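Local coordinates for protein collagen adhesin (Staphylococcus aureus, PDB 2F68) that is a bacterial surface adhesin that binds collagen, probably by wrapping two beta-rich domains around the triple helix as in the 'collagen hug' model, at residues Q195-L198 against S199-N202; G215-A218 against I219-E223. One frame throughout, in Å; residues are numbered along the deposited sequence.

Contact 1 (Q195-L198 against S199-N202); sequences QLDL and STLN
The side chain of Thr200 lies across that of Asp197 at about a right angle, with Thr200 OG1 3.4 Å from Asp197 CB and the methyl carbon CG2 on the side of the carboxylate, 4.0 Å from Asp197 OD2. The hydroxyl turns to the backbone: Thr200 OG1 donates to Asp197 O at 2.9 Å, arriving 38° out of the carbonyl plane. With chi1 at 56°, OG1 sits between its own N and carbonyl carbon and so faces back along the chain to that oxygen. The amide of the same residue makes a second, weak bond, Thr200 N to Asp197 O at 3.4 Å, closing a type I beta turn over residues 197-200. A second turn overlaps it, closed weakly by Leu201 N on Leu198 O, and Leu201 CB rests 3.5 Å from that Leu198 O.

On the outer flank Ser199 holds the aspartate's carboxylate. Ser199 OG donates a hydrogen bond to Asp197 OD1 at 2.8 Å, coming from 49° above the carboxylate plane, while Ser199 N makes a long, weak bond to the same oxygen at 3.5 Å, the bond of an Asx turn.

These turns put a jog into the strand 194-207 of the collagen-binding domain. Asp197 and Asn202 still pair through their backbones with strand 252-262, at Lys259 and Asn257, so the chain leaves the sheet and rejoins it. Thr200 OG1 also accepts a weak bond from Lys259 N, tying the turn to that neighbour.

Asp197 therefore serves twice, its carbonyl held by Thr200 and its carboxylate by Ser199; the hydroxyl on OD1, with the weak amide bond beside it, would be expected to favour the ionised form of the acid somewhat.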
loop_
_atom_site.group_PDB
_atom_site.type_symbol
_atom_site.label_atom_id
_atom_site.label_comp_id
_atom_site.label_asym_id
_atom_site.label_seq_id
_atom_site.Cartn_x
_atom_site.Cartn_y
_atom_site.Cartn_z
ATOM N N GLN A 195 -8.023 1.115 13.398
ATOM C CA GLN A 195 -7.990 2.086 14.491
ATOM C C GLN A 195 -7.049 3.246 14.169
ATOM O O GLN A 195 -5.895 3.034 13.788
ATOM C CB GLN A 195 -7.592 1.406 15.808
ATOM C CG GLN A 195 -7.474 2.341 17.019
ATOM C CD GLN A 195 -8.769 3.069 17.353
ATOM O OE1 GLN A 195 -9.849 2.476 17.360
ATOM N NE2 GLN A 195 -8.661 4.360 17.640
ATOM N N LEU A 196 -7.557 4.465 14.332
ATOM C CA LEU A 196 -6.812 5.687 14.032
ATOM C C LEU A 196 -5.637 5.910 14.983
ATOM O O LEU A 196 -5.788 5.832 16.205
ATOM C CB LEU A 196 -7.758 6.897 14.052
ATOM C CG LEU A 196 -7.217 8.332 14.113
ATOM C CD1 LEU A 196 -6.419 8.704 12.869
ATOM C CD2 LEU A 196 -8.362 9.307 14.319
ATOM N N ASP A 197 -4.470 6.181 14.404
ATOM C CA ASP A 197 -3.292 6.576 15.166
ATOM C C ASP A 197 -3.196 8.100 15.145
ATOM O O ASP A 197 -2.929 8.703 14.101
ATOM C CB ASP A 197 -2.027 5.934 14.579
ATOM C CG ASP A 197 -0.863 5.904 15.565
ATOM O OD1 ASP A 197 -0.883 6.651 16.568
ATOM O OD2 ASP A 197 0.084 5.125 15.328
ATOM N N LEU A 198 -3.428 8.709 16.306
ATOM C CA LEU A 198 -3.483 10.166 16.444
ATOM C C LEU A 198 -2.124 10.841 16.240
ATOM O O LEU A 198 -2.055 11.976 15.758
ATOM C CB LEU A 198 -4.071 10.545 17.811
ATOM C CG LEU A 198 -4.343 12.015 18.154
ATOM C CD1 LEU A 198 -5.381 12.632 17.224
ATOM C CD2 LEU A 198 -4.779 12.152 19.606
ATOM N N SER A 199 -1.056 10.135 16.602
ATOM C CA SER A 199 0.309 10.658 16.499
ATOM C C SER A 199 0.801 10.796 15.056
ATOM O O SER A 199 1.765 11.521 14.791
ATOM C CB SER A 199 1.274 9.782 17.304
ATOM O OG SER A 199 1.270 8.446 16.834
ATOM N N THR A 200 0.137 10.104 14.133
ATOM C CA THR A 200 0.522 10.112 12.719
ATOM C C THR A 200 -0.375 11.019 11.870
ATOM O O THR A 200 -0.575 10.766 10.679
ATOM C CB THR A 200 0.521 8.682 12.123
ATOM O OG1 THR A 200 -0.764 8.078 12.318
ATOM C CG2 THR A 200 1.593 7.818 12.779
ATOM N N LEU A 201 -0.896 12.081 12.485
ATOM C CA LEU A 201 -1.824 12.998 11.821
ATOM C C LEU A 201 -1.125 13.837 10.744
ATOM O O LEU A 201 -1.127 13.461 9.575
ATOM C CB LEU A 201 -2.537 13.888 12.855
ATOM C CG LEU A 201 -3.947 14.455 12.599
ATOM C CD1 LEU A 201 -3.956 15.587 11.570
ATOM C CD2 LEU A 201 -4.956 13.366 12.225
ATOM N N ASN A 202 -0.525 14.955 11.154
ATOM C CA ASN A 202 0.147 15.928 10.265
ATOM C C ASN A 202 -0.715 16.615 9.190
ATOM O O ASN A 202 -1.492 15.967 8.486
ATOM C CB ASN A 202 1.484 15.393 9.695
ATOM C CG ASN A 202 1.306 14.432 8.524
ATOM O OD1 ASN A 202 1.547 13.231 8.654
ATOM N ND2 ASN A 202 0.900 14.958 7.372
#

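Contact 2 (G215-A218 against I219-E223)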
loop_
_atom_site.group_PDB
_atom_site.type_symbol
_atom_site.label_atom_id
_atom_site.label_comp_id
_atom_site.label_asym_id
_atom_site.label_seq_id
_atom_site.Cartn_x
_atom_site.Cartn_y
_atom_site.Cartn_z
ATOM N N GLY A 215 3.842 15.883 14.028
ATOM C CA GLY A 215 4.213 15.439 15.370
ATOM C C GLY A 215 3.036 15.321 16.319
ATOM O O GLY A 215 1.889 15.181 15.888
ATOM N N GLN A 216 3.331 15.375 17.615
ATOM C CA GLN A 216 2.311 15.291 18.658
ATOM C C GLN A 216 1.567 16.617 18.815
ATOM O O GLN A 216 0.386 16.637 19.172
ATOM C CB GLN A 216 2.947 14.870 19.990
ATOM C CG GLN A 216 1.957 14.410 21.063
ATOM C CD GLN A 216 1.266 13.097 20.722
ATOM O OE1 GLN A 216 1.885 12.169 20.197
ATOM N NE2 GLN A 216 -0.022 13.013 21.030
ATOM N N SER A 217 2.264 17.718 18.539
ATOM C CA SER A 217 1.694 19.061 18.658
ATOM C C SER A 217 1.094 19.567 17.341
ATOM O O SER A 217 0.795 20.756 17.208
ATOM C CB SER A 217 2.755 20.040 19.173
ATOM O OG SER A 217 3.864 20.106 18.293
ATOM N N ALA A 218 0.908 18.656 16.386
ATOM C CA ALA A 218 0.418 18.990 15.043
ATOM C C ALA A 218 -0.940 19.697 15.036
ATOM O O ALA A 218 -1.139 20.655 14.288
ATOM C CB ALA A 218 0.371 17.740 14.172
ATOM N N ILE A 219 -1.864 19.219 15.869
ATOM C CA ILE A 219 -3.203 19.802 15.973
ATOM C C ILE A 219 -3.167 21.120 16.753
ATOM O O ILE A 219 -3.831 22.089 16.376
ATOM C CB ILE A 219 -4.212 18.816 16.624
ATOM C CG1 ILE A 219 -4.185 17.462 15.905
ATOM C CG2 ILE A 219 -5.628 19.403 16.623
ATOM C CD1 ILE A 219 -4.753 16.311 16.716
ATOM N N THR A 220 -2.381 21.144 17.828
ATOM C CA THR A 220 -2.244 22.324 18.686
ATOM C C THR A 220 -1.606 23.500 17.939
ATOM O O THR A 220 -2.047 24.642 18.082
ATOM C CB THR A 220 -1.430 22.005 19.965
ATOM O OG1 THR A 220 -1.859 20.751 20.513
ATOM C CG2 THR A 220 -1.612 23.098 21.015
ATOM N N ASP A 221 -0.581 23.209 17.138
ATOM C CA ASP A 221 0.115 24.232 16.353
ATOM C C ASP A 221 -0.731 24.757 15.192
ATOM O O ASP A 221 -0.584 25.912 14.787
ATOM C CB ASP A 221 1.456 23.701 15.832
ATOM C CG ASP A 221 2.458 23.431 16.946
ATOM O OD1 ASP A 221 2.449 24.160 17.963
ATOM O OD2 ASP A 221 3.263 22.488 16.799
ATOM N N PHE A 222 -1.606 23.903 14.663
ATOM C CA PHE A 222 -2.514 24.279 13.578
ATOM C C PHE A 222 -3.618 25.212 14.074
ATOM O O PHE A 222 -3.941 26.204 13.417
ATOM C CB PHE A 222 -3.120 23.029 12.926
ATOM C CG PHE A 222 -3.983 23.320 11.725
ATOM C CD1 PHE A 222 -3.419 23.429 10.456
ATOM C CD2 PHE A 222 -5.360 23.476 11.859
ATOM C CE1 PHE A 222 -4.213 23.696 9.342
ATOM C CE2 PHE A 222 -6.163 23.742 10.752
ATOM C CZ PHE A 222 -5.587 23.852 9.491
ATOM N N GLU A 223 -4.188 24.887 15.233
ATOM C CA GLU A 223 -5.281 25.666 15.818
ATOM C C GLU A 223 -4.817 27.015 16.374
ATOM O O GLU A 223 -5.610 27.953 16.479
ATOM C CB GLU A 223 -5.998 24.857 16.904
ATOM C CG GLU A 223 -6.822 23.686 16.369
ATOM C CD GLU A 223 -7.520 22.887 17.462
ATOM O OE1 GLU A 223 -7.543 23.337 18.628
ATOM O OE2 GLU A 223 -8.055 21.802 17.149
HETATM O O HOH W 1 -1.034 16.431 16.831
#
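A helix N-terminus is the setting here: the loop 215-217 runs into the short helix 218-225 of the collagen-binding domain, with Ser217 at the N-cap. Its hydroxyl does not cap a backbone amide but reaches one turn on to the carboxylate of Asp221, Ser217 OG donating to Asp221 OD2 at 2.9 Å from 37° above the carboxylate plane. Both groups turn to make this possible: the serine has chi1 60°, and the aspartate, chi1 -67°, carries CG beside its own backbone N, back toward the N-cap. An i to i+4 backbone bond runs between the same two residues, Asp221 N to Ser217 O at 2.8 Å and nearly straight. It is followed by a weaker one, Phe222 N to Ala218 O at 3.3 Å. A carboxylate so near the start of a helix would probably be stabilised by the helix dipole, although Asp221 OD2 also lies 3.0 Å from Ser217 O, an acceptor that cannot bond it.

Farther from the cap, Ile219 packs on Leu198 and Ile231, and Phe222 on Ile203 and Val205, so the helix lies against strands 194-207 and 230-234. Ile219 N is satisfied by a water at 3.1 Å, and that water in turn donates weakly to Gly215 O and Gln216 O, the latter 2.7 Å from the water oxygen.

Overall arrangement
Contact 1 and contact 2 follow each other along the chain, and their centres lie 12 Å apart in the same collagen-binding domain. Strand 211-213 comes between them, pairing with the strand 194-207 that carries contact 1 and then leading into the loop that starts the helix of contact 2. They touch directly: Leu198 CD1 packs on Ile219 CD1 at 3.8 Å, Ser199 CB meets Gln216 OE1 at 3.8 Å, and Asn202 N stands 4.2 Å from Ala218 CB. The jog in the strand and the first turn of the helix thus share one flank of the domain.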